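Local coordinates for biliverdin reductase (Synechocystis sp., PDB 5B3T), which probably reduces biliverdin with NAD(P)H, as a Rossmann-fold enzyme of the Gfo/Idh/MocA family, at residues T82-H87 against E104-L109; Q145-I150 against F251-D256; A219-A224 against E242-N247; A25-E30 against S282-F287. One frame throughout, in Å; residues are numbered along the deposited sequence.

Contact 1: residues T82-H87 against E104-L109; sequences TINQLH and EYPLAL
The imidazole of His87 lies against the ring of Pro106, the two side chains crossing at about a right angle with His87 ND1 3.6 Å from Pro106 CD. The same nitrogen donates to Pro106 O at 2.9 Å. An N-H...O angle of 158° and an acceptor close to the imidazole plane mark a sound bond, and the donor meets a lone pair of the oxygen in the carbonyl plane. Glu104 O sits at the same ring edge, 3.0 Å from His87 CE1. Across the imidazole, Thr82 N donates almost straight to His87 NE2 (2.9 Å, 172°), so in-plane partners at both nitrogens fix the rotation of the ring. A chi1 of -85° keeps CG beside the backbone N, which carries the ring from the start of helix 87-96 over to the second loop.

Around this centre the contacts are longer. Asn84 OD1 approaches Pro106 CD at 4.0 Å, while Asn84 ND2 is held by Phe178 O. Leu109 reaches over with CD1 to stand 4.2 Å from Gln85 O. The Tyr105-Pro106 peptide is cis. Glu104, Tyr105 and Pro106 occupy the place of the Glu-Lys-Pro motif of this family. Asn84, His87 and Tyr105 bind NADP(+), which is absent from this apo model, and these loops beyond neighbouring parallel strands 77-80 and 100-104 form part of a typical Rossmann dinucleotide site.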
loop_
_atom_site.group_PDB
_atom_site.type_symbol
_atom_site.label_atom_id
_atom_site.label_comp_id
_atom_site.label_asym_id
_atom_site.label_seq_id
_atom_site.Cartn_x
_atom_site.Cartn_y
_atom_site.Cartn_z
ATOM N N THR A 82 -8.773 -3.383 -1.888
ATOM C CA THR A 82 -9.905 -2.818 -2.606
ATOM C C THR A 82 -9.920 -1.300 -2.440
ATOM O O THR A 82 -8.859 -0.668 -2.334
ATOM C CB THR A 82 -11.210 -3.483 -2.111
ATOM O OG1 THR A 82 -12.340 -2.971 -2.829
ATOM C CG2 THR A 82 -11.419 -3.262 -0.607
ATOM N N ILE A 83 -11.115 -0.713 -2.462
ATOM C CA ILE A 83 -11.280 0.730 -2.315
ATOM C C ILE A 83 -10.663 1.202 -1.002
ATOM O O ILE A 83 -10.913 0.613 0.058
ATOM C CB ILE A 83 -12.778 1.074 -2.388
ATOM C CG1 ILE A 83 -13.328 0.756 -3.788
ATOM C CG2 ILE A 83 -13.020 2.506 -2.002
ATOM C CD1 ILE A 83 -14.862 0.793 -3.883
ATOM N N ASN A 84 -9.917 2.291 -1.058
ATOM C CA ASN A 84 -9.134 2.770 0.081
ATOM C C ASN A 84 -9.979 2.902 1.342
ATOM O O ASN A 84 -9.600 2.416 2.414
ATOM C CB ASN A 84 -8.487 4.119 -0.254
ATOM C CG ASN A 84 -7.297 3.986 -1.183
ATOM O OD1 ASN A 84 -6.782 2.889 -1.398
ATOM N ND2 ASN A 84 -6.846 5.110 -1.729
ATOM N N GLN A 85 -11.134 3.561 1.229
ATOM C CA GLN A 85 -11.933 3.879 2.410
ATOM C C GLN A 85 -12.412 2.627 3.137
ATOM O O GLN A 85 -12.627 2.661 4.353
ATOM C CB GLN A 85 -13.126 4.748 2.005
ATOM C CG GLN A 85 -13.954 5.270 3.174
ATOM C CD GLN A 85 -15.126 6.126 2.726
ATOM O OE1 GLN A 85 -15.722 5.883 1.675
ATOM N NE2 GLN A 85 -15.463 7.133 3.525
ATOM N N LEU A 86 -12.564 1.513 2.420
ATOM C CA LEU A 86 -13.199 0.321 2.974
ATOM C C LEU A 86 -12.279 -0.529 3.843
ATOM O O LEU A 86 -12.782 -1.380 4.585
ATOM C CB LEU A 86 -13.746 -0.551 1.839
ATOM C CG LEU A 86 -14.899 0.006 1.008
ATOM C CD1 LEU A 86 -15.289 -0.982 -0.081
ATOM C CD2 LEU A 86 -16.084 0.309 1.908
ATOM N N HIS A 87 -10.963 -0.319 3.786
ATOM C CA HIS A 87 -10.031 -1.309 4.325
ATOM C C HIS A 87 -10.205 -1.498 5.828
ATOM O O HIS A 87 -10.241 -2.632 6.318
ATOM C CB HIS A 87 -8.596 -0.914 3.986
ATOM C CG HIS A 87 -8.157 -1.368 2.631
ATOM N ND1 HIS A 87 -6.839 -1.627 2.322
ATOM C CD2 HIS A 87 -8.865 -1.620 1.505
ATOM C CE1 HIS A 87 -6.754 -2.016 1.062
ATOM N NE2 HIS A 87 -7.969 -2.021 0.545
ATOM N N GLU A 104 -3.400 -5.335 1.686
ATOM C CA GLU A 104 -2.521 -4.391 1.020
ATOM C C GLU A 104 -2.779 -3.022 1.633
ATOM O O GLU A 104 -3.933 -2.596 1.732
ATOM C CB GLU A 104 -2.786 -4.369 -0.487
ATOM C CG GLU A 104 -1.828 -3.490 -1.283
ATOM C CD GLU A 104 -0.433 -4.081 -1.384
ATOM O OE1 GLU A 104 -0.261 -5.271 -1.042
ATOM O OE2 GLU A 104 0.491 -3.361 -1.815
ATOM N N TYR A 105 -1.717 -2.360 2.085
ATOM C CA TYR A 105 -1.831 -1.041 2.702
ATOM C C TYR A 105 -2.701 -0.141 1.821
ATOM O O TYR A 105 -2.564 -0.165 0.602
ATOM C CB TYR A 105 -0.444 -0.431 2.910
ATOM C CG TYR A 105 -0.444 0.796 3.783
ATOM C CD1 TYR A 105 -0.382 0.687 5.166
ATOM C CD2 TYR A 105 -0.520 2.068 3.227
ATOM C CE1 TYR A 105 -0.389 1.808 5.970
ATOM C CE2 TYR A 105 -0.531 3.194 4.025
ATOM C CZ TYR A 105 -0.463 3.060 5.394
ATOM O OH TYR A 105 -0.471 4.180 6.191
ATOM N N PRO A 106 -3.596 0.664 2.424
ATOM C CA PRO A 106 -3.756 1.105 3.817
ATOM C C PRO A 106 -4.316 0.092 4.809
ATOM O O PRO A 106 -5.043 -0.834 4.445
ATOM C CB PRO A 106 -4.732 2.272 3.684
ATOM C CG PRO A 106 -5.603 1.864 2.554
ATOM C CD PRO A 106 -4.698 1.155 1.578
ATOM N N LEU A 107 -3.973 0.307 6.081
ATOM C CA LEU A 107 -4.525 -0.489 7.170
ATOM C C LEU A 107 -5.856 0.076 7.654
ATOM O O LEU A 107 -6.799 -0.683 7.905
ATOM C CB LEU A 107 -3.517 -0.559 8.320
ATOM C CG LEU A 107 -3.987 -0.982 9.716
ATOM C CD1 LEU A 107 -4.540 -2.398 9.702
ATOM C CD2 LEU A 107 -2.833 -0.864 10.706
ATOM N N ALA A 108 -5.953 1.396 7.785
ATOM C CA ALA A 108 -7.159 2.041 8.298
ATOM C C ALA A 108 -7.083 3.529 7.972
ATOM O O ALA A 108 -6.088 4.018 7.427
ATOM C CB ALA A 108 -7.319 1.808 9.802
ATOM N N LEU A 109 -8.150 4.249 8.323
ATOM C CA LEU A 109 -8.225 5.679 8.042
ATOM C C LEU A 109 -7.496 6.515 9.087
ATOM O O LEU A 109 -7.042 7.623 8.778
ATOM C CB LEU A 109 -9.688 6.118 7.954
ATOM C CG LEU A 109 -10.493 5.598 6.760
ATOM C CD1 LEU A 109 -11.984 5.814 6.983
ATOM C CD2 LEU A 109 -10.034 6.285 5.485
#

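Contact 2: residues Q145-I150 against F251-D256; sequences QNLGKI and FTLHGD
Ile150 gives up more surface here than any other residue, and it engages strand 251-255 through side chain and backbone alike: its side chain settles on Leu253 while its carbonyl meets Gly255. Its CG1 branch takes the crowded position between the backbone N and the carbonyl carbon (chi1 67°), and with the rest of the branch extended the terminal CD1 comes down beside the strand, 3.9 Å from Leu253 O and 4.4 Å from Leu253 CB.

Leu253 points its side chain at the 145-150 segment and is approached by a second residue. Leu147 CD2 meets Leu253 CD2 at 4.2 Å, methyl against methyl, so Leu147 and Ile150 both pack on this one leucine. The two are brought near each other by a tight turn, in which Ile150 N donates to Leu147 O at 3.2 Å. That turn follows helix 137-146 and leads into strand 153-163, the antiparallel neighbour of strand 248-255 in the mixed sheet of the C-terminal alpha/beta domain; the contact therefore seats a helix-to-strand connection on the sheet it enters. Phe196 packs on both leucines, and Leu260 and Leu269 touch Ile150 from the next two strands.

Gly255 supplies the third element. Having no CB, it lets Ile150 O approach its CA to 3.2 Å, a CA-H...O contact with an angle of 132° at the hydrogen. Asp256 N, 3.3 Å from Ile150 O, is too poorly angled for a hydrogen bond; Ile150 is backbone hydrogen-bonded with Arg257, just beyond the segment. The carboxylate of Asp256 turns back, where OD1 accepts from Glu152 N.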
loop_
_atom_site.group_PDB
_atom_site.type_symbol
_atom_site.label_atom_id
_atom_site.label_comp_id
_atom_site.label_asym_id
_atom_site.label_seq_id
_atom_site.Cartn_x
_atom_site.Cartn_y
_atom_site.Cartn_z
ATOM N N GLN A 145 18.401 -2.266 -0.400
ATOM C CA GLN A 145 19.631 -2.996 -0.684
ATOM C C GLN A 145 20.806 -2.087 -1.019
ATOM O O GLN A 145 21.941 -2.574 -1.066
ATOM C CB GLN A 145 19.400 -3.974 -1.836
ATOM C CG GLN A 145 18.700 -5.262 -1.433
ATOM C CD GLN A 145 18.206 -6.052 -2.629
ATOM O OE1 GLN A 145 18.782 -5.981 -3.716
ATOM N NE2 GLN A 145 17.137 -6.816 -2.435
ATOM N N ASN A 146 20.575 -0.794 -1.252
ATOM C CA ASN A 146 21.636 0.094 -1.702
ATOM C C ASN A 146 21.787 1.365 -0.876
ATOM O O ASN A 146 22.714 2.139 -1.136
ATOM C CB ASN A 146 21.422 0.475 -3.175
ATOM C CG ASN A 146 21.668 -0.689 -4.119
ATOM O OD1 ASN A 146 22.813 -1.015 -4.434
ATOM N ND2 ASN A 146 20.593 -1.320 -4.573
ATOM N N LEU A 147 20.911 1.606 0.106
ATOM C CA LEU A 147 21.058 2.787 0.952
ATOM C C LEU A 147 22.379 2.778 1.709
ATOM O O LEU A 147 22.970 3.839 1.938
ATOM C CB LEU A 147 19.889 2.885 1.933
ATOM C CG LEU A 147 18.716 3.760 1.488
ATOM C CD1 LEU A 147 17.587 3.707 2.503
ATOM C CD2 LEU A 147 19.177 5.191 1.275
ATOM N N GLY A 148 22.863 1.596 2.096
ATOM C CA GLY A 148 24.127 1.507 2.804
ATOM C C GLY A 148 25.317 1.999 2.006
ATOM O O GLY A 148 26.392 2.208 2.578
ATOM N N LYS A 149 25.149 2.202 0.699
ATOM C CA LYS A 149 26.242 2.609 -0.171
ATOM C C LYS A 149 26.428 4.121 -0.260
ATOM O O LYS A 149 27.493 4.566 -0.698
ATOM C CB LYS A 149 26.030 2.059 -1.587
ATOM C CG LYS A 149 26.057 0.541 -1.705
ATOM C CD LYS A 149 25.885 0.121 -3.161
ATOM C CE LYS A 149 26.099 -1.372 -3.364
ATOM N NZ LYS A 149 25.202 -2.193 -2.507
ATOM N N ILE A 150 25.439 4.922 0.138
ATOM C CA ILE A 150 25.456 6.353 -0.149
ATOM C C ILE A 150 25.655 7.197 1.105
ATOM O O ILE A 150 25.493 8.420 1.050
ATOM C CB ILE A 150 24.189 6.787 -0.903
ATOM C CG1 ILE A 150 22.951 6.659 -0.015
ATOM C CG2 ILE A 150 24.016 5.962 -2.167
ATOM C CD1 ILE A 150 21.684 7.175 -0.673
ATOM N N PHE A 251 11.961 8.804 -7.717
ATOM C CA PHE A 251 12.345 8.559 -6.327
ATOM C C PHE A 251 13.859 8.739 -6.266
ATOM O O PHE A 251 14.613 7.861 -6.698
ATOM C CB PHE A 251 11.917 7.171 -5.856
ATOM C CG PHE A 251 11.796 7.042 -4.358
ATOM C CD1 PHE A 251 12.456 7.917 -3.509
ATOM C CD2 PHE A 251 11.013 6.043 -3.800
ATOM C CE1 PHE A 251 12.342 7.797 -2.138
ATOM C CE2 PHE A 251 10.894 5.919 -2.427
ATOM C CZ PHE A 251 11.560 6.797 -1.596
ATOM N N THR A 252 14.297 9.881 -5.745
ATOM C CA THR A 252 15.709 10.234 -5.684
ATOM C C THR A 252 16.115 10.423 -4.231
ATOM O O THR A 252 15.392 11.062 -3.462
ATOM C CB THR A 252 15.987 11.512 -6.480
ATOM O OG1 THR A 252 15.589 11.319 -7.842
ATOM C CG2 THR A 252 17.470 11.865 -6.433
ATOM N N LEU A 253 17.267 9.863 -3.859
ATOM C CA LEU A 253 17.817 10.009 -2.516
ATOM C C LEU A 253 19.282 10.409 -2.630
ATOM O O LEU A 253 20.080 9.689 -3.239
ATOM C CB LEU A 253 17.665 8.714 -1.708
ATOM C CG LEU A 253 16.244 8.149 -1.576
ATOM C CD1 LEU A 253 15.957 7.109 -2.652
ATOM C CD2 LEU A 253 15.994 7.573 -0.187
ATOM N N HIS A 254 19.629 11.553 -2.044
ATOM C CA HIS A 254 20.984 12.087 -2.093
ATOM C C HIS A 254 21.674 11.826 -0.760
ATOM O O HIS A 254 21.165 12.225 0.294
ATOM C CB HIS A 254 20.979 13.586 -2.395
ATOM C CG HIS A 254 20.434 13.938 -3.744
ATOM N ND1 HIS A 254 21.142 13.735 -4.909
ATOM C CD2 HIS A 254 19.262 14.509 -4.111
ATOM C CE1 HIS A 254 20.423 14.150 -5.937
ATOM N NE2 HIS A 254 19.278 14.624 -5.480
ATOM N N GLY A 255 22.828 11.165 -0.810
ATOM C CA GLY A 255 23.656 10.969 0.365
ATOM C C GLY A 255 25.059 11.491 0.131
ATOM O O GLY A 255 25.455 11.687 -1.022
ATOM N N ASP A 256 25.830 11.723 1.197
ATOM C CA ASP A 256 27.149 12.313 0.979
ATOM C C ASP A 256 28.154 11.334 0.386
ATOM O O ASP A 256 29.288 11.741 0.110
ATOM C CB ASP A 256 27.698 12.918 2.279
ATOM C CG ASP A 256 27.827 11.908 3.407
ATOM O OD1 ASP A 256 27.724 10.689 3.162
ATOM O OD2 ASP A 256 28.043 12.347 4.557
#

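Contact 3: residues A219-A224 against E242-N247; sequences ACLATA and EVFHQN
Cys220 O is met by two carbons of one aromatic ring, Phe244 CE2 at 3.3 Å and Phe244 CZ at 3.5 Å. The oxygen lies near the ring plane, so it faces the edge of the phenyl group; the slight positive charge of the ring hydrogens there probably makes the approach favourable. Leu221 shares that edge. Its CB lies in the ring plane, 3.9 Å from Phe244 CZ, and its CD1 comes to 4.1 Å from the same atom, the two side chains crossing at about a right angle. Phe244 keeps CG beside its backbone N (chi1 -66°), which sends the ring toward strand 219-224.

The strand alternates: Ala219 and Leu221 direct their side chains at the 242-247 loop, whereas Cys220 turns its own away and meets the loop through its carbonyl, its backbone also bonding with Lys240. In the mixed sheet of the C-terminal domain, strand 217-228 pairs antiparallel with 233-241, and the chain then passes strand 153-163 before forming strand 248-255. Residues 242-247 make that passage. From there the Phe244 ring also touches Ile161 of strand 153-163, so one side chain spans from one neighbour of strand 233-241 to the other.

At the near end of the loop, Ala219 CB meets both a backbone and a side-chain atom, 3.8 Å from Glu242 N and 3.8 Å from Val243 CG2. That same valine methyl stands 3.6 Å above the plane of the Phe244 ring, offset toward its rim, and thus links the two hydrophobic touches. The Glu242 carboxylate is engaged elsewhere, by a salt bridge to Arg218 and a hydrogen bond from Ala167 N.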
loop_
_atom_site.group_PDB
_atom_site.type_symbol
_atom_site.label_atom_id
_atom_site.label_comp_id
_atom_site.label_asym_id
_atom_site.label_seq_id
_atom_site.Cartn_x
_atom_site.Cartn_y
_atom_site.Cartn_z
ATOM N N ALA A 219 -8.778 16.901 -10.479
ATOM C CA ALA A 219 -7.336 16.933 -10.307
ATOM C C ALA A 219 -7.038 17.186 -8.840
ATOM O O ALA A 219 -7.841 17.797 -8.126
ATOM C CB ALA A 219 -6.677 18.012 -11.179
ATOM N N CYS A 220 -5.884 16.701 -8.394
ATOM C CA CYS A 220 -5.394 16.996 -7.059
ATOM C C CYS A 220 -3.883 17.154 -7.112
ATOM O O CYS A 220 -3.200 16.508 -7.913
ATOM C CB CYS A 220 -5.776 15.904 -6.044
ATOM S SG CYS A 220 -4.928 14.321 -6.252
ATOM N N LEU A 221 -3.373 18.039 -6.263
ATOM C CA LEU A 221 -1.938 18.204 -6.068
ATOM C C LEU A 221 -1.686 18.280 -4.573
ATOM O O LEU A 221 -2.137 19.222 -3.914
ATOM C CB LEU A 221 -1.407 19.457 -6.769
ATOM C CG LEU A 221 0.061 19.776 -6.473
ATOM C CD1 LEU A 221 0.964 18.619 -6.887
ATOM C CD2 LEU A 221 0.486 21.067 -7.156
ATOM N N ALA A 222 -0.988 17.283 -4.038
ATOM C CA ALA A 222 -0.694 17.216 -2.615
ATOM C C ALA A 222 0.813 17.162 -2.429
ATOM O O ALA A 222 1.492 16.346 -3.061
ATOM C CB ALA A 222 -1.363 16.003 -1.968
ATOM N N THR A 223 1.329 18.036 -1.570
ATOM C CA THR A 223 2.760 18.171 -1.343
ATOM C C THR A 223 3.032 18.085 0.149
ATOM O O THR A 223 2.349 18.738 0.943
ATOM C CB THR A 223 3.285 19.500 -1.897
ATOM O OG1 THR A 223 2.530 20.580 -1.335
ATOM C CG2 THR A 223 3.151 19.538 -3.409
ATOM N N ALA A 224 4.023 17.283 0.527
ATOM C CA ALA A 224 4.443 17.160 1.916
ATOM C C ALA A 224 5.952 17.316 1.987
ATOM O O ALA A 224 6.684 16.649 1.248
ATOM C CB ALA A 224 4.014 15.817 2.516
ATOM N N GLU A 242 -6.632 16.318 -14.577
ATOM C CA GLU A 242 -6.749 16.945 -15.887
ATOM C C GLU A 242 -5.768 18.092 -16.105
ATOM O O GLU A 242 -5.538 18.471 -17.258
ATOM C CB GLU A 242 -8.185 17.442 -16.090
ATOM C CG GLU A 242 -9.197 16.316 -16.277
ATOM C CD GLU A 242 -10.636 16.803 -16.298
ATOM O OE1 GLU A 242 -10.857 18.033 -16.279
ATOM O OE2 GLU A 242 -11.548 15.950 -16.338
ATOM N N VAL A 243 -5.173 18.646 -15.043
ATOM C CA VAL A 243 -4.332 19.832 -15.186
ATOM C C VAL A 243 -2.862 19.506 -15.417
ATOM O O VAL A 243 -2.068 20.425 -15.663
ATOM C CB VAL A 243 -4.444 20.755 -13.954
ATOM C CG1 VAL A 243 -5.890 21.163 -13.728
ATOM C CG2 VAL A 243 -3.870 20.071 -12.719
ATOM N N PHE A 244 -2.471 18.237 -15.349
ATOM C CA PHE A 244 -1.068 17.846 -15.424
ATOM C C PHE A 244 -0.729 17.421 -16.847
ATOM O O PHE A 244 -1.297 16.453 -17.362
ATOM C CB PHE A 244 -0.768 16.719 -14.437
ATOM C CG PHE A 244 -0.907 17.126 -12.999
ATOM C CD1 PHE A 244 0.126 17.781 -12.351
ATOM C CD2 PHE A 244 -2.071 16.862 -12.298
ATOM C CE1 PHE A 244 0.004 18.162 -11.028
ATOM C CE2 PHE A 244 -2.201 17.242 -10.973
ATOM C CZ PHE A 244 -1.159 17.893 -10.337
ATOM N N HIS A 245 0.205 18.137 -17.471
ATOM C CA HIS A 245 0.605 17.856 -18.842
ATOM C C HIS A 245 1.929 17.112 -18.950
ATOM O O HIS A 245 2.322 16.746 -20.063
ATOM C CB HIS A 245 0.683 19.160 -19.648
ATOM C CG HIS A 245 -0.654 19.686 -20.068
ATOM N ND1 HIS A 245 -1.442 20.460 -19.243
ATOM C CD2 HIS A 245 -1.350 19.531 -21.218
ATOM C CE1 HIS A 245 -2.563 20.766 -19.872
ATOM N NE2 HIS A 245 -2.531 20.216 -21.073
ATOM N N GLN A 246 2.624 16.875 -17.839
ATOM C CA GLN A 246 3.852 16.086 -17.843
ATOM C C GLN A 246 3.824 15.119 -16.670
ATOM O O GLN A 246 3.695 15.543 -15.517
ATOM C CB GLN A 246 5.099 16.973 -17.767
ATOM C CG GLN A 246 6.394 16.209 -18.027
ATOM C CD GLN A 246 7.609 16.882 -17.420
ATOM O OE1 GLN A 246 7.563 17.363 -16.287
ATOM N NE2 GLN A 246 8.704 16.916 -18.169
ATOM N N ASN A 247 3.949 13.829 -16.966
ATOM C CA ASN A 247 3.982 12.804 -15.935
ATOM C C ASN A 247 5.365 12.727 -15.293
ATOM O O ASN A 247 6.376 13.139 -15.871
ATOM C CB ASN A 247 3.596 11.444 -16.515
ATOM C CG ASN A 247 2.139 11.382 -16.924
ATOM O OD1 ASN A 247 1.385 12.335 -16.723
ATOM N ND2 ASN A 247 1.731 10.255 -17.496
#

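Contact 4: residues A25-E30 against S282-F287; sequences AQRRAE and SRRGLF. With PO4 (phosphate ion), chain C.
Helices 25-30 and 283-287 pass with their axes 9.7 Å apart at a crossing angle of -57°, Arg27 and Arg284 being nearest in backbone. The Arg27 chain bends at chi2 (-53°), bringing its guanidinium over one face of that of Arg284, their planes well out of parallel. Glu30 probably offsets this charge: its OE1 forms a salt bridge with Arg27, accepting from NH1 at 3.1 Å through the syn lone pair, and a long one to Arg284 NH1 at 3.7 Å without an N-H aimed at it. A phosphate, probably from the crystallisation liquor, sits at the N-terminus of the second helix, bonded by Arg283 N, NE (2.8 Å to O3) and NH2, by Arg284 N and by Tyr23 OH. Ser282 OG caps that end, accepting from Gly285 N at 3.0 Å.

Deeper in, Phe287 turns a ring edge to one face of the Arg28 guanidinium, CD1 3.6 Å from Arg28 NE, while Arg28 NH1 bridges to Asp290. Helix 23-34 follows what looks like a GxGxxA glycine-rich turn, as in Rossmann folds, and begins with NADP(+)-binding Tyr23 and Ala24. It rests on strand 14-19 and helix 48-58, and both Arg28 and Phe287 reach strand 100-104.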
loop_
_atom_site.group_PDB
_atom_site.type_symbol
_atom_site.label_atom_id
_atom_site.label_comp_id
_atom_site.label_asym_id
_atom_site.label_seq_id
_atom_site.Cartn_x
_atom_site.Cartn_y
_atom_site.Cartn_z
ATOM N N ALA A 25 -4.779 -8.156 -5.485
ATOM C CA ALA A 25 -5.672 -9.303 -5.378
ATOM C C ALA A 25 -5.290 -10.395 -6.369
ATOM O O ALA A 25 -5.334 -11.585 -6.039
ATOM C CB ALA A 25 -7.118 -8.861 -5.598
ATOM N N GLN A 26 -4.911 -10.008 -7.589
ATOM C CA GLN A 26 -4.564 -10.997 -8.604
ATOM C C GLN A 26 -3.283 -11.738 -8.239
ATOM O O GLN A 26 -3.208 -12.965 -8.368
ATOM C CB GLN A 26 -4.434 -10.318 -9.970
ATOM C CG GLN A 26 -5.757 -9.812 -10.525
ATOM C CD GLN A 26 -5.588 -8.919 -11.741
ATOM O OE1 GLN A 26 -4.686 -9.120 -12.554
ATOM N NE2 GLN A 26 -6.459 -7.923 -11.869
ATOM N N ARG A 27 -2.262 -11.009 -7.776
ATOM C CA ARG A 27 -1.015 -11.654 -7.372
ATOM C C ARG A 27 -1.237 -12.614 -6.210
ATOM O O ARG A 27 -0.694 -13.724 -6.202
ATOM C CB ARG A 27 0.030 -10.602 -7.001
ATOM C CG ARG A 27 0.484 -9.741 -8.165
ATOM C CD ARG A 27 0.935 -10.607 -9.323
ATOM N NE ARG A 27 1.617 -9.840 -10.359
ATOM C CZ ARG A 27 1.816 -10.280 -11.598
ATOM N NH1 ARG A 27 1.368 -11.477 -11.951
ATOM N NH2 ARG A 27 2.447 -9.522 -12.484
ATOM N N ARG A 28 -2.027 -12.200 -5.216
ATOM C CA ARG A 28 -2.345 -13.090 -4.103
ATOM C C ARG A 28 -3.112 -14.313 -4.589
ATOM O O ARG A 28 -2.828 -15.444 -4.177
ATOM C CB ARG A 28 -3.153 -12.340 -3.044
ATOM C CG ARG A 28 -2.437 -11.156 -2.410
ATOM C CD ARG A 28 -1.419 -11.584 -1.370
ATOM N NE ARG A 28 -0.900 -10.432 -0.636
ATOM C CZ ARG A 28 0.023 -10.506 0.317
ATOM N NH1 ARG A 28 0.536 -11.680 0.659
ATOM N NH2 ARG A 28 0.432 -9.404 0.932
ATOM N N ALA A 29 -4.094 -14.101 -5.471
ATOM C CA ALA A 29 -4.895 -15.211 -5.976
ATOM C C ALA A 29 -4.034 -16.221 -6.723
ATOM O O ALA A 29 -4.242 -17.433 -6.602
ATOM C CB ALA A 29 -6.007 -14.687 -6.885
ATOM N N GLU A 30 -3.061 -15.737 -7.499
ATOM C CA GLU A 30 -2.201 -16.643 -8.255
ATOM C C GLU A 30 -1.435 -17.583 -7.330
ATOM O O GLU A 30 -1.333 -18.784 -7.602
ATOM C CB GLU A 30 -1.241 -15.841 -9.135
ATOM C CG GLU A 30 -1.917 -15.129 -10.302
ATOM C CD GLU A 30 -0.997 -14.159 -11.020
ATOM O OE1 GLU A 30 0.048 -13.782 -10.448
ATOM O OE2 GLU A 30 -1.320 -13.771 -12.162
ATOM N N SER A 282 10.921 -8.124 -9.256
ATOM C CA SER A 282 9.505 -8.069 -9.579
ATOM C C SER A 282 8.655 -7.977 -8.316
ATOM O O SER A 282 9.002 -8.520 -7.262
ATOM C CB SER A 282 9.091 -9.303 -10.382
ATOM O OG SER A 282 9.128 -10.466 -9.572
ATOM N N ARG A 283 7.528 -7.272 -8.435
ATOM C CA ARG A 283 6.538 -7.281 -7.364
ATOM C C ARG A 283 5.893 -8.653 -7.225
ATOM O O ARG A 283 5.489 -9.040 -6.121
ATOM C CB ARG A 283 5.470 -6.220 -7.624
ATOM C CG ARG A 283 5.975 -4.788 -7.541
ATOM C CD ARG A 283 4.928 -3.833 -8.077
ATOM N NE ARG A 283 4.610 -4.130 -9.469
ATOM C CZ ARG A 283 3.598 -3.589 -10.138
ATOM N NH1 ARG A 283 2.795 -2.719 -9.539
ATOM N NH2 ARG A 283 3.385 -3.920 -11.404
ATOM N N ARG A 284 5.790 -9.395 -8.330
ATOM C CA ARG A 284 5.255 -10.751 -8.282
ATOM C C ARG A 284 6.056 -11.621 -7.324
ATOM O O ARG A 284 5.487 -12.353 -6.507
ATOM C CB ARG A 284 5.257 -11.358 -9.683
ATOM C CG ARG A 284 4.912 -12.837 -9.727
ATOM C CD ARG A 284 5.457 -13.459 -11.001
ATOM N NE ARG A 284 5.095 -12.664 -12.170
ATOM C CZ ARG A 284 3.973 -12.824 -12.864
ATOM N NH1 ARG A 284 3.102 -13.759 -12.513
ATOM N NH2 ARG A 284 3.723 -12.048 -13.910
ATOM N N GLY A 285 7.385 -11.558 -7.415
ATOM C CA GLY A 285 8.212 -12.338 -6.511
ATOM C C GLY A 285 8.029 -11.932 -5.062
ATOM O O GLY A 285 8.003 -12.782 -4.169
ATOM N N LEU A 286 7.891 -10.628 -4.809
ATOM C CA LEU A 286 7.719 -10.157 -3.438
ATOM C C LEU A 286 6.355 -10.543 -2.883
ATOM O O LEU A 286 6.236 -10.887 -1.701
ATOM C CB LEU A 286 7.920 -8.642 -3.370
ATOM C CG LEU A 286 9.338 -8.141 -3.647
ATOM C CD1 LEU A 286 9.334 -6.645 -3.923
ATOM C CD2 LEU A 286 10.260 -8.472 -2.481
ATOM N N PHE A 287 5.309 -10.486 -3.716
ATOM C CA PHE A 287 3.996 -10.947 -3.273
ATOM C C PHE A 287 4.012 -12.437 -2.965
ATOM O O PHE A 287 3.390 -12.884 -1.994
ATOM C CB PHE A 287 2.933 -10.640 -4.331
ATOM C CG PHE A 287 2.226 -9.331 -4.123
ATOM C CD1 PHE A 287 1.414 -9.138 -3.016
ATOM C CD2 PHE A 287 2.358 -8.301 -5.038
ATOM C CE1 PHE A 287 0.757 -7.937 -2.818
ATOM C CE2 PHE A 287 1.702 -7.093 -4.847
ATOM C CZ PHE A 287 0.901 -6.911 -3.736
HETATM P P PO4 C . 5.856 -6.845 -11.766
HETATM O O1 PO4 C . 6.620 -6.699 -13.057
HETATM O O2 PO4 C . 5.971 -8.259 -11.250
HETATM O O3 PO4 C . 6.430 -5.898 -10.742
HETATM O O4 PO4 C . 4.402 -6.520 -12.011
HETATM O O HOH W 1 2.730 -13.157 -6.566
#

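Contacts 1 and 4 adjoin around the dinucleotide site: their centres are 18 Å apart, yet Glu104 OE1 of contact 1 touches Phe287 CE1 of contact 4 at 3.4 Å. Contact 1 contains three NADP(+)-binding residues, while contact 4 borders Tyr23 and Ala24 and joins the Rossmann part to a helix of the C-terminal part. Contacts 2 and 3 both belong to the mixed sheet, 27 Å apart between centres; their segments 242-247 and 251-256 follow closely along the chain. Contact 2 is remote from the annotated site, 30 Å from contact 1 between centres. Contact 3 is nearer, with the side chain of Cys220 about 10 Å from that of Asn84.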